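Local coordinates for KmHsv2 (PDB 3VU4), which probably binds phosphoinositides on membranes as a seven-bladed beta-propeller of the PROPPIN family, related to the autophagy protein Atg18, at residues A[189-203]-A[212-226]. Residues are numbered along the deposited sequence; the frame is centred on the assembly and turned at random.
Sequences VLIKAHTNPIKMVRL and TCSQDGTIIRVFKTE. With SO4 (sulfate ion), chain E.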
ATOM      1  N   VAL A 189      -5.186 -13.945  14.889  1.00 55.50           N
ATOM      2  CA  VAL A 189      -6.236 -13.024  15.303  1.00 50.72           C
ATOM      3  C   VAL A 189      -7.278 -12.951  14.201  1.00 48.93           C
ATOM      4  O   VAL A 189      -6.944 -12.863  13.019  1.00 49.55           O
ATOM      5  CB  VAL A 189      -5.681 -11.621  15.559  1.00 50.22           C
ATOM      6  CG1 VAL A 189      -6.820 -10.658  15.849  1.00 48.27           C
ATOM      7  CG2 VAL A 189      -4.701 -11.665  16.717  1.00 48.19           C
ATOM      8  N   LEU A 190      -8.540 -12.972  14.600  1.00 45.18           N
ATOM      9  CA  LEU A 190      -9.643 -12.945  13.662  1.00 43.73           C
ATOM     10  C   LEU A 190     -10.512 -11.721  13.913  1.00 44.28           C
ATOM     11  O   LEU A 190     -10.955 -11.497  15.035  1.00 44.31           O
ATOM     12  CB  LEU A 190     -10.447 -14.229  13.836  1.00 43.93           C
ATOM     13  CG  LEU A 190     -11.727 -14.485  13.056  1.00 45.84           C
ATOM     14  CD1 LEU A 190     -12.082 -15.962  13.181  1.00 42.67           C
ATOM     15  CD2 LEU A 190     -12.852 -13.591  13.586  1.00 45.88           C
ATOM     16  N   ILE A 191     -10.762 -10.929  12.870  1.00 42.14           N
ATOM     17  CA  ILE A 191     -11.569  -9.726  13.035  1.00 38.82           C
ATOM     18  C   ILE A 191     -12.724  -9.597  12.057  1.00 39.65           C
ATOM     19  O   ILE A 191     -12.532  -9.659  10.840  1.00 41.50           O
ATOM     20  CB  ILE A 191     -10.725  -8.448  12.875  1.00 35.58           C
ATOM     21  CG1 ILE A 191      -9.441  -8.556  13.681  1.00 33.01           C
ATOM     22  CG2 ILE A 191     -11.528  -7.243  13.345  1.00 31.69           C
ATOM     23  CD1 ILE A 191      -8.407  -7.515  13.312  1.00 34.04           C
ATOM     24  N   LYS A 192     -13.924  -9.411  12.589  1.00 38.51           N
ATOM     25  CA  LYS A 192     -15.088  -9.211  11.746  1.00 38.62           C
ATOM     26  C   LYS A 192     -15.171  -7.709  11.498  1.00 38.60           C
ATOM     27  O   LYS A 192     -16.032  -7.023  12.049  1.00 38.36           O
ATOM     28  CB  LYS A 192     -16.343  -9.689  12.451  1.00 38.67           C
ATOM     29  CG  LYS A 192     -16.424 -11.181  12.600  1.00 41.66           C
ATOM     30  CD  LYS A 192     -17.812 -11.564  13.028  1.00 44.31           C
ATOM     31  CE  LYS A 192     -17.995 -13.062  13.040  1.00 48.88           C
ATOM     32  NZ  LYS A 192     -19.380 -13.366  13.513  1.00 53.25           N
ATOM     33  N   ALA A 193     -14.258  -7.218  10.661  1.00 39.21           N
ATOM     34  CA  ALA A 193     -14.143  -5.800  10.314  1.00 38.35           C
ATOM     35  C   ALA A 193     -15.364  -5.137   9.679  1.00 38.17           C
ATOM     36  O   ALA A 193     -15.768  -4.063  10.115  1.00 39.03           O
ATOM     37  CB  ALA A 193     -12.923  -5.587   9.419  1.00 35.78           C
ATOM     38  N   HIS A 194     -15.949  -5.751   8.653  1.00 37.02           N
ATOM     39  CA  HIS A 194     -17.107  -5.141   8.006  1.00 35.37           C
ATOM     40  C   HIS A 194     -18.231  -6.111   7.705  1.00 36.39           C
ATOM     41  O   HIS A 194     -18.045  -7.321   7.715  1.00 37.92           O
ATOM     42  CB  HIS A 194     -16.691  -4.473   6.701  1.00 32.41           C
ATOM     43  CG  HIS A 194     -15.655  -3.409   6.868  1.00 31.87           C
ATOM     44  ND1 HIS A 194     -15.964  -2.064   6.879  1.00 31.53           N
ATOM     45  CD2 HIS A 194     -14.312  -3.491   7.026  1.00 31.46           C
ATOM     46  CE1 HIS A 194     -14.853  -1.365   7.036  1.00 35.13           C
ATOM     47  NE2 HIS A 194     -13.836  -2.204   7.128  1.00 33.74           N
ATOM     48  N   THR A 195     -19.398  -5.548   7.431  1.00 36.80           N
ATOM     49  CA  THR A 195     -20.580  -6.312   7.083  1.00 39.02           C
ATOM     50  C   THR A 195     -20.532  -6.623   5.594  1.00 41.08           C
ATOM     51  O   THR A 195     -20.913  -7.704   5.154  1.00 44.22           O
ATOM     52  CB  THR A 195     -21.847  -5.504   7.357  1.00 40.45           C
ATOM     53  OG1 THR A 195     -21.962  -5.278   8.765  1.00 42.68           O
ATOM     54  CG2 THR A 195     -23.076  -6.240   6.850  1.00 38.22           C
ATOM     55  N   ASN A 196     -20.067  -5.662   4.815  1.00 42.46           N
ATOM     56  CA  ASN A 196     -19.971  -5.850   3.382  1.00 43.82           C
ATOM     57  C   ASN A 196     -18.584  -6.338   3.023  1.00 42.39           C
ATOM     58  O   ASN A 196     -17.687  -6.333   3.863  1.00 43.09           O
ATOM     59  CB  ASN A 196     -20.281  -4.541   2.672  1.00 47.62           C
ATOM     60  CG  ASN A 196     -21.689  -4.079   2.935  1.00 52.52           C
ATOM     61  OD1 ASN A 196     -22.654  -4.811   2.689  1.00 52.77           O
ATOM     62  ND2 ASN A 196     -21.825  -2.863   3.448  1.00 56.82           N
ATOM     63  N   PRO A 197     -18.392  -6.782   1.775  1.00 40.11           N
ATOM     64  CA  PRO A 197     -17.074  -7.270   1.366  1.00 39.72           C
ATOM     65  C   PRO A 197     -15.988  -6.219   1.551  1.00 39.13           C
ATOM     66  O   PRO A 197     -16.194  -5.044   1.244  1.00 40.64           O
ATOM     67  CB  PRO A 197     -17.285  -7.628  -0.106  1.00 39.00           C
ATOM     68  CG  PRO A 197     -18.695  -8.082  -0.132  1.00 38.62           C
ATOM     69  CD  PRO A 197     -19.398  -7.051   0.731  1.00 39.21           C
ATOM     70  N   ILE A 198     -14.832  -6.643   2.045  1.00 37.10           N
ATOM     71  CA  ILE A 198     -13.719  -5.735   2.244  1.00 37.39           C
ATOM     72  C   ILE A 198     -13.110  -5.278   0.918  1.00 38.84           C
ATOM     73  O   ILE A 198     -12.862  -6.080   0.003  1.00 37.76           O
ATOM     74  CB  ILE A 198     -12.621  -6.395   3.103  1.00 39.57           C
ATOM     75  CG1 ILE A 198     -13.019  -6.319   4.583  1.00 40.86           C
ATOM     76  CG2 ILE A 198     -11.267  -5.729   2.850  1.00 38.54           C
ATOM     77  CD1 ILE A 198     -12.092  -7.069   5.499  1.00 41.93           C
ATOM     78  N   LYS A 199     -12.866  -3.975   0.827  1.00 39.42           N
ATOM     79  CA  LYS A 199     -12.275  -3.383  -0.359  1.00 39.19           C
ATOM     80  C   LYS A 199     -10.771  -3.629  -0.371  1.00 39.35           C
ATOM     81  O   LYS A 199     -10.218  -4.112  -1.364  1.00 40.65           O
ATOM     82  CB  LYS A 199     -12.568  -1.882  -0.390  1.00 40.10           C
ATOM     83  CG  LYS A 199     -11.985  -1.147  -1.593  1.00 41.77           C
ATOM     84  CD  LYS A 199     -12.413  -1.793  -2.889  1.00 41.03           C
ATOM     85  CE  LYS A 199     -11.955  -0.984  -4.084  1.00 43.79           C
ATOM     86  NZ  LYS A 199     -12.108  -1.784  -5.330  1.00 45.91           N
ATOM     87  N   MET A 200     -10.115  -3.292   0.736  1.00 38.35           N
ATOM     88  CA  MET A 200      -8.671  -3.484   0.876  1.00 37.81           C
ATOM     89  C   MET A 200      -8.258  -3.342   2.334  1.00 37.14           C
ATOM     90  O   MET A 200      -8.987  -2.745   3.128  1.00 37.06           O
ATOM     91  CB  MET A 200      -7.907  -2.448   0.057  1.00 37.23           C
ATOM     92  CG  MET A 200      -8.164  -1.021   0.491  1.00 38.74           C
ATOM     93  SD  MET A 200      -7.143   0.160  -0.398  1.00 41.70           S
ATOM     94  CE  MET A 200      -8.220   0.506  -1.755  1.00 42.85           C
ATOM     95  N   VAL A 201      -7.103  -3.901   2.687  1.00 35.18           N
ATOM     96  CA  VAL A 201      -6.600  -3.776   4.052  1.00 34.43           C
ATOM     97  C   VAL A 201      -5.183  -3.237   3.985  1.00 35.62           C
ATOM     98  O   VAL A 201      -4.461  -3.492   3.027  1.00 34.48           O
ATOM     99  CB  VAL A 201      -6.629  -5.122   4.833  1.00 32.27           C
ATOM    100  CG1 VAL A 201      -8.064  -5.651   4.896  1.00 31.51           C
ATOM    101  CG2 VAL A 201      -5.697  -6.119   4.213  1.00 28.45           C
ATOM    102  N   ARG A 202      -4.789  -2.473   4.996  1.00 37.15           N
ATOM    103  CA  ARG A 202      -3.462  -1.883   4.997  1.00 38.75           C
ATOM    104  C   ARG A 202      -2.782  -1.889   6.359  1.00 39.89           C
ATOM    105  O   ARG A 202      -3.327  -1.388   7.350  1.00 39.75           O
ATOM    106  CB  ARG A 202      -3.552  -0.445   4.480  1.00 41.17           C
ATOM    107  CG  ARG A 202      -3.967  -0.328   3.015  1.00 43.23           C
ATOM    108  CD  ARG A 202      -2.792  -0.632   2.090  1.00 44.35           C
ATOM    109  NE  ARG A 202      -3.118  -0.390   0.688  1.00 45.91           N
ATOM    110  CZ  ARG A 202      -3.820  -1.215  -0.084  1.00 45.88           C
ATOM    111  NH1 ARG A 202      -4.279  -2.364   0.389  1.00 46.80           N
ATOM    112  NH2 ARG A 202      -4.082  -0.878  -1.336  1.00 47.35           N
ATOM    113  N   LEU A 203      -1.580  -2.459   6.390  1.00 40.10           N
ATOM    114  CA  LEU A 203      -0.771  -2.528   7.597  1.00 38.55           C
ATOM    115  C   LEU A 203       0.068  -1.260   7.702  1.00 39.16           C
ATOM    116  O   LEU A 203       0.500  -0.713   6.684  1.00 38.24           O
ATOM    117  CB  LEU A 203       0.166  -3.734   7.541  1.00 36.76           C
ATOM    118  CG  LEU A 203      -0.452  -5.126   7.685  1.00 37.91           C
ATOM    119  CD1 LEU A 203       0.595  -6.184   7.370  1.00 37.86           C
ATOM    120  CD2 LEU A 203      -0.997  -5.307   9.094  1.00 36.35           C
ATOM    121  N   THR A 212      -8.803  -0.945   7.527  1.00 31.60           N
ATOM    122  CA  THR A 212      -9.695  -1.636   6.601  1.00 32.45           C
ATOM    123  C   THR A 212     -10.820  -0.737   6.115  1.00 33.68           C
ATOM    124  O   THR A 212     -11.160   0.272   6.733  1.00 34.06           O
ATOM    125  CB  THR A 212     -10.345  -2.895   7.250  1.00 30.93           C
ATOM    126  OG1 THR A 212     -11.308  -2.496   8.235  1.00 26.16           O
ATOM    127  CG2 THR A 212      -9.290  -3.756   7.917  1.00 30.22           C
ATOM    128  N   CYS A 213     -11.394  -1.107   4.988  1.00 34.66           N
ATOM    129  CA  CYS A 213     -12.513  -0.362   4.444  1.00 37.80           C
ATOM    130  C   CYS A 213     -13.255  -1.300   3.526  1.00 38.63           C
ATOM    131  O   CYS A 213     -12.644  -2.168   2.903  1.00 38.59           O
ATOM    132  CB  CYS A 213     -12.037   0.867   3.675  1.00 37.97           C
ATOM    133  SG  CYS A 213     -11.187   0.488   2.162  1.00 38.52           S
ATOM    134  N   SER A 214     -14.572  -1.154   3.466  1.00 42.64           N
ATOM    135  CA  SER A 214     -15.365  -2.007   2.602  1.00 47.98           C
ATOM    136  C   SER A 214     -15.685  -1.316   1.288  1.00 50.65           C
ATOM    137  O   SER A 214     -15.307  -0.167   1.070  1.00 50.23           O
ATOM    138  CB  SER A 214     -16.664  -2.426   3.285  1.00 48.53           C
ATOM    139  OG  SER A 214     -17.505  -1.336   3.526  1.00 53.93           O
ATOM    140  N   GLN A 215     -16.383  -2.055   0.421  1.00 56.26           N
ATOM    141  CA  GLN A 215     -16.807  -1.610  -0.909  1.00 59.78           C
ATOM    142  C   GLN A 215     -17.934  -0.602  -0.744  1.00 61.11           C
ATOM    143  O   GLN A 215     -18.959  -0.908  -0.113  1.00 60.94           O
ATOM    144  CB  GLN A 215     -17.318  -2.818  -1.732  1.00 61.39           C
ATOM    145  CG  GLN A 215     -16.379  -4.067  -1.888  1.00 62.98           C
ATOM    146  CD  GLN A 215     -15.343  -3.998  -3.056  1.00 66.39           C
ATOM    147  OE1 GLN A 215     -15.439  -3.154  -3.968  1.00 67.02           O
ATOM    148  NE2 GLN A 215     -14.362  -4.916  -3.028  1.00 64.48           N
ATOM    149  N   ASP A 216     -17.750   0.574  -1.346  1.00 62.84           N
ATOM    150  CA  ASP A 216     -18.726   1.657  -1.252  1.00 64.63           C
ATOM    151  C   ASP A 216     -19.104   1.802   0.227  1.00 64.30           C
ATOM    152  O   ASP A 216     -20.278   1.810   0.580  1.00 64.37           O
ATOM    153  CB  ASP A 216     -19.995   1.354  -2.132  1.00 63.66           C
ATOM    154  N   GLY A 217     -18.092   1.910   1.086  1.00 63.56           N
ATOM    155  CA  GLY A 217     -18.340   2.027   2.513  1.00 61.95           C
ATOM    156  C   GLY A 217     -18.093   3.424   3.057  1.00 60.86           C
ATOM    157  O   GLY A 217     -17.127   4.112   2.706  1.00 60.66           O
ATOM    158  N   THR A 218     -18.980   3.835   3.943  1.00 58.52           N
ATOM    159  CA  THR A 218     -18.897   5.136   4.579  1.00 57.40           C
ATOM    160  C   THR A 218     -17.896   5.122   5.746  1.00 54.98           C
ATOM    161  O   THR A 218     -17.534   6.166   6.282  1.00 53.10           O
ATOM    162  CB  THR A 218     -20.293   5.522   5.086  1.00 58.65           C
ATOM    163  OG1 THR A 218     -20.185   6.304   6.287  1.00 62.60           O
ATOM    164  CG2 THR A 218     -21.093   4.252   5.376  1.00 58.18           C
ATOM    165  N   ILE A 219     -17.424   3.933   6.098  1.00 52.84           N
ATOM    166  CA  ILE A 219     -16.529   3.773   7.229  1.00 50.64           C
ATOM    167  C   ILE A 219     -15.189   3.114   6.983  1.00 47.51           C
ATOM    168  O   ILE A 219     -15.094   2.129   6.254  1.00 50.66           O
ATOM    169  CB  ILE A 219     -17.237   2.956   8.324  1.00 52.76           C
ATOM    170  CG1 ILE A 219     -18.552   3.625   8.720  1.00 55.56           C
ATOM    171  CG2 ILE A 219     -16.357   2.818   9.535  1.00 53.17           C
ATOM    172  CD1 ILE A 219     -19.420   2.776   9.658  1.00 58.72           C
ATOM    173  N   ILE A 220     -14.155   3.694   7.590  1.00 42.53           N
ATOM    174  CA  ILE A 220     -12.803   3.158   7.535  1.00 37.66           C
ATOM    175  C   ILE A 220     -12.479   2.779   8.997  1.00 37.69           C
ATOM    176  O   ILE A 220     -12.772   3.544   9.923  1.00 37.39           O
ATOM    177  CB  ILE A 220     -11.791   4.204   7.029  1.00 35.50           C
ATOM    178  CG1 ILE A 220     -12.075   4.540   5.563  1.00 33.69           C
ATOM    179  CG2 ILE A 220     -10.370   3.665   7.166  1.00 33.88           C
ATOM    180  CD1 ILE A 220     -11.155   5.595   4.970  1.00 26.79           C
ATOM    181  N   ARG A 221     -11.912   1.593   9.212  1.00 36.04           N
ATOM    182  CA  ARG A 221     -11.597   1.141  10.563  1.00 34.27           C
ATOM    183  C   ARG A 221     -10.138   0.786  10.777  1.00 35.63           C
ATOM    184  O   ARG A 221      -9.443   0.350   9.854  1.00 36.53           O
ATOM    185  CB  ARG A 221     -12.451  -0.072  10.944  1.00 30.29           C
ATOM    186  CG  ARG A 221     -13.941   0.194  10.908  1.00 30.68           C
ATOM    187  CD  ARG A 221     -14.748  -0.926  11.553  1.00 29.94           C
ATOM    188  NE  ARG A 221     -16.138  -0.518  11.732  1.00 33.27           N
ATOM    189  CZ  ARG A 221     -17.151  -0.892  10.949  1.00 34.99           C
ATOM    190  NH1 ARG A 221     -16.950  -1.711   9.919  1.00 34.53           N
ATOM    191  NH2 ARG A 221     -18.366  -0.409  11.169  1.00 33.17           N
ATOM    192  N   VAL A 222      -9.676   0.977  12.010  1.00 34.74           N
ATOM    193  CA  VAL A 222      -8.306   0.657  12.351  1.00 34.51           C
ATOM    194  C   VAL A 222      -8.311  -0.261  13.555  1.00 37.17           C
ATOM    195  O   VAL A 222      -8.938   0.055  14.570  1.00 40.11           O
ATOM    196  CB  VAL A 222      -7.498   1.914  12.692  1.00 33.32           C
ATOM    197  CG1 VAL A 222      -6.045   1.536  12.899  1.00 31.55           C
ATOM    198  CG2 VAL A 222      -7.629   2.943  11.586  1.00 29.11           C
ATOM    199  N   PHE A 223      -7.619  -1.394  13.440  1.00 38.07           N
ATOM    200  CA  PHE A 223      -7.536  -2.372  14.522  1.00 38.54           C
ATOM    201  C   PHE A 223      -6.088  -2.649  14.902  1.00 40.50           C
ATOM    202  O   PHE A 223      -5.182  -2.450  14.090  1.00 38.24           O
ATOM    203  CB  PHE A 223      -8.158  -3.724  14.120  1.00 38.22           C
ATOM    204  CG  PHE A 223      -9.566  -3.636  13.574  1.00 38.52           C
ATOM    205  CD1 PHE A 223      -9.795  -3.318  12.231  1.00 37.90           C
ATOM    206  CD2 PHE A 223     -10.662  -3.893  14.397  1.00 36.83           C
ATOM    207  CE1 PHE A 223     -11.095  -3.261  11.715  1.00 36.36           C
ATOM    208  CE2 PHE A 223     -11.970  -3.838  13.891  1.00 36.78           C
ATOM    209  CZ  PHE A 223     -12.186  -3.521  12.548  1.00 37.71           C
ATOM    210  N   LYS A 224      -5.880  -3.105  16.146  1.00 44.31           N
ATOM    211  CA  LYS A 224      -4.547  -3.490  16.622  1.00 44.61           C
ATOM    212  C   LYS A 224      -4.358  -4.881  16.043  1.00 43.74           C
ATOM    213  O   LYS A 224      -5.261  -5.711  16.138  1.00 42.91           O
ATOM    214  CB  LYS A 224      -4.502  -3.642  18.138  1.00 48.81           C
ATOM    215  CG  LYS A 224      -4.522  -2.384  18.969  1.00 53.78           C
ATOM    216  CD  LYS A 224      -4.491  -2.799  20.441  1.00 58.00           C
ATOM    217  CE  LYS A 224      -4.625  -1.618  21.386  1.00 62.59           C
ATOM    218  NZ  LYS A 224      -4.987  -2.067  22.767  1.00 63.63           N
ATOM    219  N   THR A 225      -3.202  -5.150  15.457  1.00 43.72           N
ATOM    220  CA  THR A 225      -2.958  -6.466  14.882  1.00 46.05           C
ATOM    221  C   THR A 225      -2.715  -7.538  15.944  1.00 48.27           C
ATOM    222  O   THR A 225      -2.865  -8.735  15.681  1.00 48.05           O
ATOM    223  CB  THR A 225      -1.753  -6.440  13.930  1.00 46.22           C
ATOM    224  OG1 THR A 225      -0.612  -5.912  14.620  1.00 46.01           O
ATOM    225  CG2 THR A 225      -2.062  -5.581  12.704  1.00 45.39           C
ATOM    226  N   GLU A 226      -2.344  -7.110  17.147  1.00 51.07           N
ATOM    227  CA  GLU A 226      -2.081  -8.050  18.224  1.00 52.51           C
ATOM    228  C   GLU A 226      -3.343  -8.698  18.779  1.00 52.67           C
ATOM    229  O   GLU A 226      -3.402  -9.915  18.901  1.00 53.09           O
ATOM    230  CB  GLU A 226      -1.348  -7.362  19.359  1.00 56.37           C
ATOM    231  CG  GLU A 226      -0.928  -8.307  20.462  1.00 62.34           C
ATOM    232  CD  GLU A 226      -0.559  -7.575  21.733  1.00 67.32           C
ATOM    233  OE1 GLU A 226       0.106  -8.189  22.597  1.00 70.26           O
ATOM    234  OE2 GLU A 226      -0.946  -6.389  21.870  1.00 68.70           O
TER
HETATM  235  S   SO4 E 403     -19.635  -1.881   6.736  1.00 59.90           S
HETATM  236  O1  SO4 E 403     -19.223  -2.560   7.980  1.00 61.71           O
HETATM  237  O2  SO4 E 403     -18.769  -0.708   6.525  1.00 61.36           O
HETATM  238  O3  SO4 E 403     -19.498  -2.790   5.582  1.00 62.03           O
HETATM  239  O4  SO4 E 403     -21.049  -1.479   6.858  1.00 60.81           O
HETATM  240  O   HOH W   1     -11.773  -5.940  -3.529  1.00 48.37           O
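H194 slots its imidazole between the backbone of C213 and S214, which covers one ring face, and R221 NH1 over the opposite face, the ring and guanidinium planes turned 50° apart. Both ring nitrogens are used. NE2 shares a hydrogen bond of 2.8 Å with T212 OG1, while ND1 donates almost straight (175°) to sulfate O2 at 3.1 Å. With CG anti to the carbonyl carbon (chi1 -59°), the ring is carried across the C213-S214 backbone of strand 209-214.

The same sulfate takes an equally straight bond from R221 NH1 to O1, in the guanidinium plane. T195 N donates to sulfate O1 and N196 N to sulfate O3, both at 3.0 Å, and S214 OG gives a further bond to O3. R221 NE also forms a salt bridge with E233 on the outermost strand of the blade, which probably helps hold the guanidinium.

On the inner side, strand 198-203 pairs antiparallel with strand 209-214: K199 N bonds to C213 O at 2.8 Å, and Q215 N to P197 O. A beta bulge shifts the register between I198 and M200. Farther along, I191 CG2 sits over the face of the F223 ring in a CH-pi contact, 3.7 Å from its centroid, and A193 CB packs at CE1. I191, on the outermost strand of the preceding blade, and A193, in the loop that follows it, thus pack against strand 219-224.

Replacing H194 by an alanine is likely to leave T212 OG1 without its ring partner and sulfate O2 without the ND1 donor, and to open a gap between R221 and the S214 backbone.

Histidine, arginine, serine and two consecutive amides thus form an anion pocket at the blade junction. The sulfate, probably from the crystallisation liquor, may mark where a phosphate of a phosphoinositide head group binds.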